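Local coordinates for protein GlcNAc Inducible Gene 2, GIG2 (Candida albicans, PDB 6AKZ) that binds ferric iron and is probably an oxygenase of the DUF1479 family, a member of the cupin clan, encoded by a gene induced by N-acetylglucosamine, at residues 64-69 against 142-147; 98-103 against 341-346. All coordinates share one frame; numbering follows the deposited sequence.

How the contacts relate
Both contacts pack a helix against a segment that enters or leaves a strand of the same mixed sheet, but in different ways. Contact 1 lies at the surface, where the turn after edge strand 63-65 meets the start of helix 143-153; contact 2 is partly buried and sets helix 96-112 against the loop entering strand 346-350. The first is van der Waals packing without a crossing hydrogen bond, whereas the second joins an apolar patch to a salt bridge. Their centres are about 14 Å apart. They touch directly, Met145 SD lying 3.7 Å from Phe346 CD2 and His142 CD2 lying 4.0 Å from Trp102 CH2. Neither adjoins the iron site.

Contact 1 of 2, residues 64-69 against 142-147; sequences CDFIDI and HPNMKA
The outer end of the Phe66 ring rests against the side chain of Asn144, and this is where the contact is tight. Phe66 CE2 lies 3.5 Å from Asn144 OD1 and 3.6 Å from Asn144 CG, while Phe66 CE1 rests 3.6 Å from the backbone O of Asn144. The two side chains cross at about a right angle, but ring and amide planes are only 36° apart, with OD1 approaching the ring obliquely. With CG anti to the backbone N (chi1 178°), Phe66 carries its ring out of the turn toward the helix. The other end of the Asn144 amide is held by a hydrogen bond from ND2 to Val93 O. Packing is looser at the ring edge, where Ala147 CB lies near the plane, 4.2 Å from Phe66 CZ. The three touching residues all remain partly exposed, and no hydrogen bond joins the segments.

Each partner is braced within its own segment. Asp65 OD2 accepts from Ile67 N at 3.0 Å through its anti lone pair, a nearly straight bond of 175°. On the helix side, His142 at the N-cap position accepts through ND1 from Asn144 N at 3.0 Å. The arrangement thus sets an Asx turn and short 3-10 segment, leaving the edge strand 63-65, against the His142-capped N-terminus of helix 143-153.

Contact 2 of 2, residues 98-103 against 341-346; sequences RIDIWF and VKKGSF
The Asp100 carboxylate is met from above its plane by Lys343, whose NZ stands 3.2 Å from Asp100 OD1 and 43° out of that plane in a hydrogen-bonded salt bridge. At the other oxygen a water donates to Asp100 OD2 over 2.8 Å and accepts a weak bond from Lys343 NZ, closing a bridge beside the direct one. A second flat group, the indole of Trp102, lies behind the interface on the same helix: Arg98 CD lies 3.5 Å above one face, offset toward the rim, and NE1 is hydrogen-bonded to Glu138 OE1.

Lys343 reaches Asp100 with a chain extended beyond CG, crossing the acid at about a right angle, so that its CD also passes 3.4 Å from Asp100 OD1. The root of the same chain is apolar in its contacts, with Lys343 CB lying 3.9 Å from Ile99 CG2. The two branches of Ile99 divide the work: CG2, anti to the backbone N, takes the lysine, while CG1 and CD1 lie over the backbone of Gly344, CG1 coming 3.7 Å from Gly344 N. This close approach brings the helix to the type II turn from Lys342 to Ser345, closed by Ser345 N bonding to Lys342 O. Gly344 occupies the turn's third position with a positive phi of 84° and forms backbone hydrogen bonds with Ile94 and Ala261, while Ile99 also packs on Leu260 of strand 256-261.

The chemistry is graded: hydrocarbon and bare backbone meet in the buried part, and the charged ends pair at the partly exposed margin. The ion pair is a modest one: a single direct bond, met well out of the carboxylate plane, supplemented by a weak water link. The other contacts between the two segments are van der Waals packing.

Contact 1 of 2, residues 64-69 against 142-147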
ATOM      1  N   CYS A  64      -9.326 -10.186 -13.535  1.00 17.13           N
ATOM      2  CA  CYS A  64      -9.113 -11.489 -14.105  1.00 20.39           C
ATOM      3  C   CYS A  64      -9.562 -12.568 -13.170  1.00 21.56           C
ATOM      4  O   CYS A  64      -9.857 -12.285 -12.042  1.00 21.63           O
ATOM      5  CB  CYS A  64      -7.687 -11.696 -14.530  1.00 21.96           C
ATOM      6  SG  CYS A  64      -6.533 -11.964 -13.186  1.00 23.48           S
ATOM      7  N   ASP A  65      -9.649 -13.791 -13.670  1.00 20.52           N
ATOM      8  CA  ASP A  65     -10.029 -14.935 -12.872  1.00 22.62           C
ATOM      9  C   ASP A  65      -8.834 -15.674 -12.295  1.00 19.58           C
ATOM     10  O   ASP A  65      -7.836 -15.760 -12.927  1.00 19.43           O
ATOM     11  CB  ASP A  65     -10.867 -15.945 -13.624  1.00 27.12           C
ATOM     12  CG  ASP A  65     -11.661 -16.836 -12.685  1.00 33.54           C
ATOM     13  OD1 ASP A  65     -12.851 -16.533 -12.596  1.00 30.10           O
ATOM     14  OD2 ASP A  65     -11.139 -17.808 -12.057  1.00 39.06           O
ATOM     15  N   PHE A  66      -9.011 -16.201 -11.090  1.00 17.11           N
ATOM     16  CA  PHE A  66      -7.943 -16.891 -10.442  1.00 17.71           C
ATOM     17  C   PHE A  66      -7.386 -17.976 -11.386  1.00 19.43           C
ATOM     18  O   PHE A  66      -6.211 -18.178 -11.436  1.00 17.92           O
ATOM     19  CB  PHE A  66      -8.438 -17.523  -9.143  1.00 19.04           C
ATOM     20  CG  PHE A  66      -7.401 -18.287  -8.436  1.00 18.83           C
ATOM     21  CD1 PHE A  66      -6.356 -17.640  -7.901  1.00 16.82           C
ATOM     22  CD2 PHE A  66      -7.431 -19.656  -8.379  1.00 18.79           C
ATOM     23  CE1 PHE A  66      -5.373 -18.294  -7.287  1.00 18.68           C
ATOM     24  CE2 PHE A  66      -6.424 -20.331  -7.759  1.00 20.06           C
ATOM     25  CZ  PHE A  66      -5.393 -19.645  -7.207  1.00 18.61           C
ATOM     26  N   ILE A  67      -8.250 -18.637 -12.124  1.00 21.24           N
ATOM     27  CA  ILE A  67      -7.797 -19.700 -13.027  1.00 23.26           C
ATOM     28  C   ILE A  67      -6.896 -19.250 -14.176  1.00 24.28           C
ATOM     29  O   ILE A  67      -6.168 -20.018 -14.685  1.00 27.82           O
ATOM     30  CB  ILE A  67      -8.909 -20.613 -13.502  1.00 27.09           C
ATOM     31  CG1 ILE A  67      -9.666 -20.009 -14.634  1.00 28.14           C
ATOM     32  CG2 ILE A  67      -9.838 -20.923 -12.392  1.00 32.06           C
ATOM     33  CD1 ILE A  67     -10.700 -20.979 -15.117  1.00 32.62           C
ATOM     34  N   ASP A  68      -6.995 -17.998 -14.575  1.00 21.38           N
ATOM     35  CA  ASP A  68      -6.112 -17.393 -15.583  1.00 24.79           C
ATOM     36  C   ASP A  68      -4.609 -17.331 -15.072  1.00 23.90           C
ATOM     37  O   ASP A  68      -3.700 -17.114 -15.861  1.00 22.76           O
ATOM     38  CB  ASP A  68      -6.566 -15.944 -15.970  1.00 25.75           C
ATOM     39  CG  ASP A  68      -8.047 -15.814 -16.499  1.00 31.69           C
ATOM     40  OD1 ASP A  68      -8.583 -16.811 -17.043  1.00 29.96           O
ATOM     41  OD2 ASP A  68      -8.670 -14.652 -16.421  1.00 26.93           O
ATOM     42  N   ILE A  69      -4.362 -17.452 -13.783  1.00 21.22           N
ATOM     43  CA  ILE A  69      -3.013 -17.362 -13.252  1.00 23.95           C
ATOM     44  C   ILE A  69      -2.370 -18.728 -13.361  1.00 26.29           C
ATOM     45  O   ILE A  69      -2.802 -19.676 -12.675  1.00 27.04           O
ATOM     46  CB  ILE A  69      -3.004 -16.869 -11.823  1.00 23.18           C
ATOM     47  CG1 ILE A  69      -3.535 -15.420 -11.832  1.00 24.61           C
ATOM     48  CG2 ILE A  69      -1.609 -16.996 -11.194  1.00 23.55           C
ATOM     49  CD1 ILE A  69      -3.847 -14.879 -10.460  1.00 26.28           C
ATOM     50  N   HIS A 142      -4.267 -19.541   2.930  1.00 16.14           N
ATOM     51  CA  HIS A 142      -4.905 -20.392   2.001  1.00 16.12           C
ATOM     52  C   HIS A 142      -4.038 -20.529   0.744  1.00 18.11           C
ATOM     53  O   HIS A 142      -3.463 -19.541   0.292  1.00 15.38           O
ATOM     54  CB  HIS A 142      -6.275 -19.826   1.640  1.00 15.62           C
ATOM     55  CG  HIS A 142      -7.116 -20.715   0.798  1.00 16.52           C
ATOM     56  ND1 HIS A 142      -6.928 -20.894  -0.559  1.00 17.72           N
ATOM     57  CD2 HIS A 142      -8.215 -21.455   1.122  1.00 19.27           C
ATOM     58  CE1 HIS A 142      -7.870 -21.702  -1.034  1.00 20.14           C
ATOM     59  NE2 HIS A 142      -8.656 -22.059  -0.030  1.00 19.70           N
ATOM     60  N   PRO A 143      -3.919 -21.736   0.192  1.00 18.37           N
ATOM     61  CA  PRO A 143      -3.025 -21.940  -0.972  1.00 17.95           C
ATOM     62  C   PRO A 143      -3.299 -20.996  -2.143  1.00 15.26           C
ATOM     63  O   PRO A 143      -2.357 -20.555  -2.837  1.00 15.75           O
ATOM     64  CB  PRO A 143      -3.340 -23.414  -1.415  1.00 19.39           C
ATOM     65  CG  PRO A 143      -3.983 -24.017  -0.245  1.00 22.98           C
ATOM     66  CD  PRO A 143      -4.759 -22.941   0.415  1.00 20.91           C
ATOM     67  N   ASN A 144      -4.573 -20.682  -2.355  1.00 13.18           N
ATOM     68  CA  ASN A 144      -4.969 -19.774  -3.419  1.00 15.05           C
ATOM     69  C   ASN A 144      -4.510 -18.370  -3.057  1.00 13.95           C
ATOM     70  O   ASN A 144      -4.201 -17.558  -3.930  1.00 14.59           O
ATOM     71  CB  ASN A 144      -6.484 -19.804  -3.619  1.00 16.24           C
ATOM     72  CG  ASN A 144      -6.956 -21.070  -4.309  1.00 18.52           C
ATOM     73  OD1 ASN A 144      -6.158 -21.948  -4.632  1.00 17.89           O
ATOM     74  ND2 ASN A 144      -8.261 -21.168  -4.536  1.00 18.53           N
ATOM     75  N   MET A 145      -4.453 -18.014  -1.791  1.00 13.58           N
ATOM     76  CA  MET A 145      -3.996 -16.691  -1.409  1.00 14.09           C
ATOM     77  C   MET A 145      -2.474 -16.638  -1.558  1.00 13.45           C
ATOM     78  O   MET A 145      -1.963 -15.711  -2.075  1.00 15.42           O
ATOM     79  CB  MET A 145      -4.380 -16.320   0.003  1.00 18.21           C
ATOM     80  CG  MET A 145      -5.878 -16.311   0.154  1.00 22.75           C
ATOM     81  SD  MET A 145      -6.512 -14.863  -0.647  1.00 38.00           S
ATOM     82  CE  MET A 145      -6.296 -15.292  -2.353  1.00 43.46           C
ATOM     83  N   LYS A 146      -1.769 -17.652  -1.060  1.00 13.40           N
ATOM     84  CA  LYS A 146      -0.323 -17.645  -1.263  1.00 13.14           C
ATOM     85  C   LYS A 146       0.022 -17.488  -2.766  1.00 12.82           C
ATOM     86  O   LYS A 146       0.979 -16.817  -3.131  1.00 12.77           O
ATOM     87  CB  LYS A 146       0.299 -18.936  -0.748  1.00 13.53           C
ATOM     88  CG  LYS A 146       0.211 -19.016   0.800  1.00 14.82           C
ATOM     89  CD  LYS A 146       0.969 -20.272   1.286  1.00 18.72           C
ATOM     90  CE  LYS A 146       1.150 -20.246   2.778  1.00 22.95           C
ATOM     91  NZ  LYS A 146       1.983 -21.348   3.312  1.00 27.76           N
ATOM     92  N   ALA A 147      -0.727 -18.171  -3.591  1.00 11.82           N
ATOM     93  CA  ALA A 147      -0.528 -18.164  -5.036  1.00 12.00           C
ATOM     94  C   ALA A 147      -0.646 -16.768  -5.614  1.00 13.73           C
ATOM     95  O   ALA A 147       0.212 -16.332  -6.402  1.00 13.98           O
ATOM     96  CB  ALA A 147      -1.494 -19.118  -5.743  1.00 12.75           C
TER

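Contact 2 of 2, residues 98-103 against 341-346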
ATOM      1  N   ARG A  98     -16.680 -21.240   1.723  1.00 18.27           N
ATOM      2  CA  ARG A  98     -15.601 -20.958   2.641  1.00 17.71           C
ATOM      3  C   ARG A  98     -15.567 -19.528   3.174  1.00 15.84           C
ATOM      4  O   ARG A  98     -15.323 -19.239   4.358  1.00 15.82           O
ATOM      5  CB  ARG A  98     -14.287 -21.272   1.916  1.00 19.01           C
ATOM      6  CG  ARG A  98     -13.055 -21.046   2.748  1.00 21.10           C
ATOM      7  CD  ARG A  98     -13.054 -21.651   4.116  1.00 25.17           C
ATOM      8  NE  ARG A  98     -13.187 -23.100   4.054  1.00 30.24           N
ATOM      9  CZ  ARG A  98     -13.247 -23.898   5.133  1.00 35.84           C
ATOM     10  NH1 ARG A  98     -13.205 -23.391   6.360  1.00 37.37           N
ATOM     11  NH2 ARG A  98     -13.351 -25.231   4.982  1.00 43.03           N
ATOM     12  N   ILE A  99     -15.835 -18.610   2.294  1.00 14.41           N
ATOM     13  CA  ILE A  99     -16.000 -17.214   2.666  1.00 13.60           C
ATOM     14  C   ILE A  99     -17.086 -16.994   3.694  1.00 14.52           C
ATOM     15  O   ILE A  99     -16.897 -16.257   4.671  1.00 12.93           O
ATOM     16  CB  ILE A  99     -16.281 -16.324   1.434  1.00 14.18           C
ATOM     17  CG1 ILE A  99     -15.082 -16.252   0.555  1.00 12.84           C
ATOM     18  CG2 ILE A  99     -16.731 -14.924   1.843  1.00 13.62           C
ATOM     19  CD1 ILE A  99     -13.897 -15.489   1.069  1.00 13.47           C
ATOM     20  N   ASP A 100     -18.223 -17.660   3.502  1.00 15.26           N
ATOM     21  CA  ASP A 100     -19.348 -17.548   4.429  1.00 15.69           C
ATOM     22  C   ASP A 100     -18.991 -18.061   5.826  1.00 16.92           C
ATOM     23  O   ASP A 100     -19.344 -17.440   6.829  1.00 18.33           O
ATOM     24  CB  ASP A 100     -20.564 -18.302   3.889  1.00 16.73           C
ATOM     25  CG  ASP A 100     -21.032 -17.770   2.548  1.00 18.97           C
ATOM     26  OD1 ASP A 100     -20.415 -16.808   2.042  1.00 18.69           O
ATOM     27  OD2 ASP A 100     -22.014 -18.313   2.000  1.00 22.77           O
ATOM     28  N   ILE A 101     -18.284 -19.187   5.889  1.00 19.14           N
ATOM     29  CA  ILE A 101     -17.863 -19.745   7.149  1.00 20.56           C
ATOM     30  C   ILE A 101     -16.918 -18.753   7.843  1.00 19.42           C
ATOM     31  O   ILE A 101     -17.051 -18.470   9.023  1.00 18.65           O
ATOM     32  CB  ILE A 101     -17.195 -21.122   6.863  1.00 22.59           C
ATOM     33  CG1 ILE A 101     -18.246 -22.156   6.471  1.00 23.69           C
ATOM     34  CG2 ILE A 101     -16.400 -21.590   8.067  1.00 23.58           C
ATOM     35  CD1 ILE A 101     -17.673 -23.338   5.692  1.00 25.49           C
ATOM     36  N   TRP A 102     -15.910 -18.254   7.125  1.00 16.16           N
ATOM     37  CA  TRP A 102     -15.007 -17.269   7.713  1.00 14.86           C
ATOM     38  C   TRP A 102     -15.697 -15.998   8.221  1.00 14.53           C
ATOM     39  O   TRP A 102     -15.415 -15.525   9.332  1.00 15.11           O
ATOM     40  CB  TRP A 102     -13.892 -16.890   6.703  1.00 15.99           C
ATOM     41  CG  TRP A 102     -12.813 -17.907   6.487  1.00 16.62           C
ATOM     42  CD1 TRP A 102     -12.427 -18.907   7.350  1.00 16.44           C
ATOM     43  CD2 TRP A 102     -11.923 -17.978   5.372  1.00 15.94           C
ATOM     44  NE1 TRP A 102     -11.415 -19.621   6.811  1.00 15.94           N
ATOM     45  CE2 TRP A 102     -11.056 -19.083   5.607  1.00 16.35           C
ATOM     46  CE3 TRP A 102     -11.770 -17.251   4.177  1.00 14.21           C
ATOM     47  CZ2 TRP A 102     -10.050 -19.452   4.689  1.00 16.12           C
ATOM     48  CZ3 TRP A 102     -10.742 -17.595   3.300  1.00 13.88           C
ATOM     49  CH2 TRP A 102      -9.935 -18.724   3.517  1.00 14.73           C
ATOM     50  N   PHE A 103     -16.634 -15.472   7.433  1.00 15.27           N
ATOM     51  CA  PHE A 103     -17.371 -14.251   7.815  1.00 15.47           C
ATOM     52  C   PHE A 103     -18.152 -14.548   9.100  1.00 15.45           C
ATOM     53  O   PHE A 103     -18.096 -13.786  10.036  1.00 16.07           O
ATOM     54  CB  PHE A 103     -18.348 -13.787   6.719  1.00 15.88           C
ATOM     55  CG  PHE A 103     -19.114 -12.589   7.102  1.00 14.98           C
ATOM     56  CD1 PHE A 103     -18.491 -11.369   7.226  1.00 16.41           C
ATOM     57  CD2 PHE A 103     -20.447 -12.705   7.516  1.00 19.14           C
ATOM     58  CE1 PHE A 103     -19.177 -10.232   7.676  1.00 15.65           C
ATOM     59  CE2 PHE A 103     -21.141 -11.604   7.968  1.00 17.36           C
ATOM     60  CZ  PHE A 103     -20.505 -10.361   8.034  1.00 17.54           C
ATOM     61  N   VAL A 341     -18.057  -6.291  -6.682  1.00 12.58           N
ATOM     62  CA  VAL A 341     -17.240  -7.206  -5.883  1.00 14.34           C
ATOM     63  C   VAL A 341     -18.083  -8.430  -5.545  1.00 14.37           C
ATOM     64  O   VAL A 341     -19.218  -8.275  -5.049  1.00 14.34           O
ATOM     65  CB  VAL A 341     -16.841  -6.499  -4.566  1.00 17.90           C
ATOM     66  CG1 VAL A 341     -16.153  -7.425  -3.605  1.00 20.58           C
ATOM     67  CG2 VAL A 341     -15.960  -5.322  -4.894  1.00 21.50           C
ATOM     68  N   LYS A 342     -17.510  -9.606  -5.782  1.00 14.41           N
ATOM     69  CA  LYS A 342     -18.078 -10.881  -5.382  1.00 14.80           C
ATOM     70  C   LYS A 342     -17.254 -11.510  -4.203  1.00 15.36           C
ATOM     71  O   LYS A 342     -16.040 -11.420  -4.129  1.00 11.85           O
ATOM     72  CB  LYS A 342     -18.152 -11.810  -6.596  1.00 18.36           C
ATOM     73  CG  LYS A 342     -18.962 -11.236  -7.772  1.00 20.45           C
ATOM     74  CD  LYS A 342     -20.423 -11.129  -7.407  1.00 25.52           C
ATOM     75  CE  LYS A 342     -21.323 -10.843  -8.657  1.00 26.85           C
ATOM     76  NZ  LYS A 342     -21.705  -9.388  -8.734  1.00 29.00           N
ATOM     77  N   LYS A 343     -17.939 -12.187  -3.320  1.00 16.60           N
ATOM     78  CA  LYS A 343     -17.277 -13.031  -2.235  1.00 15.43           C
ATOM     79  C   LYS A 343     -16.130 -13.860  -2.789  1.00 15.55           C
ATOM     80  O   LYS A 343     -16.264 -14.457  -3.842  1.00 16.84           O
ATOM     81  CB  LYS A 343     -18.300 -14.012  -1.633  1.00 16.80           C
ATOM     82  CG  LYS A 343     -19.343 -13.339  -0.845  1.00 18.79           C
ATOM     83  CD  LYS A 343     -20.388 -14.347  -0.372  1.00 19.66           C
ATOM     84  CE  LYS A 343     -21.411 -13.616   0.481  1.00 20.13           C
ATOM     85  NZ  LYS A 343     -22.455 -14.551   0.999  1.00 23.52           N
ATOM     86  N   GLY A 344     -14.987 -13.789  -2.155  1.00 13.67           N
ATOM     87  CA  GLY A 344     -13.853 -14.572  -2.592  1.00 14.98           C
ATOM     88  C   GLY A 344     -13.008 -14.019  -3.698  1.00 15.46           C
ATOM     89  O   GLY A 344     -12.044 -14.722  -4.116  1.00 14.51           O
ATOM     90  N   SER A 345     -13.282 -12.777  -4.116  1.00 12.61           N
ATOM     91  CA  SER A 345     -12.361 -12.003  -4.931  1.00 14.01           C
ATOM     92  C   SER A 345     -11.359 -11.313  -4.027  1.00 15.20           C
ATOM     93  O   SER A 345     -11.598 -11.088  -2.861  1.00 12.60           O
ATOM     94  CB  SER A 345     -13.062 -10.901  -5.728  1.00 13.57           C
ATOM     95  OG  SER A 345     -13.936 -11.532  -6.647  1.00 16.13           O
ATOM     96  N   PHE A 346     -10.206 -11.035  -4.604  1.00 12.78           N
ATOM     97  CA  PHE A 346      -9.129 -10.309  -3.937  1.00 11.09           C
ATOM     98  C   PHE A 346      -8.869  -9.062  -4.741  1.00 10.67           C
ATOM     99  O   PHE A 346      -8.734  -9.159  -5.970  1.00 12.72           O
ATOM    100  CB  PHE A 346      -7.896 -11.151  -3.735  1.00 11.57           C
ATOM    101  CG  PHE A 346      -7.050 -10.707  -2.612  1.00 10.57           C
ATOM    102  CD1 PHE A 346      -6.175  -9.634  -2.771  1.00 10.58           C
ATOM    103  CD2 PHE A 346      -7.167 -11.258  -1.360  1.00 10.60           C
ATOM    104  CE1 PHE A 346      -5.456  -9.180  -1.727  1.00 11.70           C
ATOM    105  CE2 PHE A 346      -6.414 -10.800  -0.309  1.00 10.31           C
ATOM    106  CZ  PHE A 346      -5.590  -9.768  -0.472  1.00 11.34           C
TER
HETATM  107  O   HOH W   1     -24.034 -17.332   0.342  1.00 36.50           O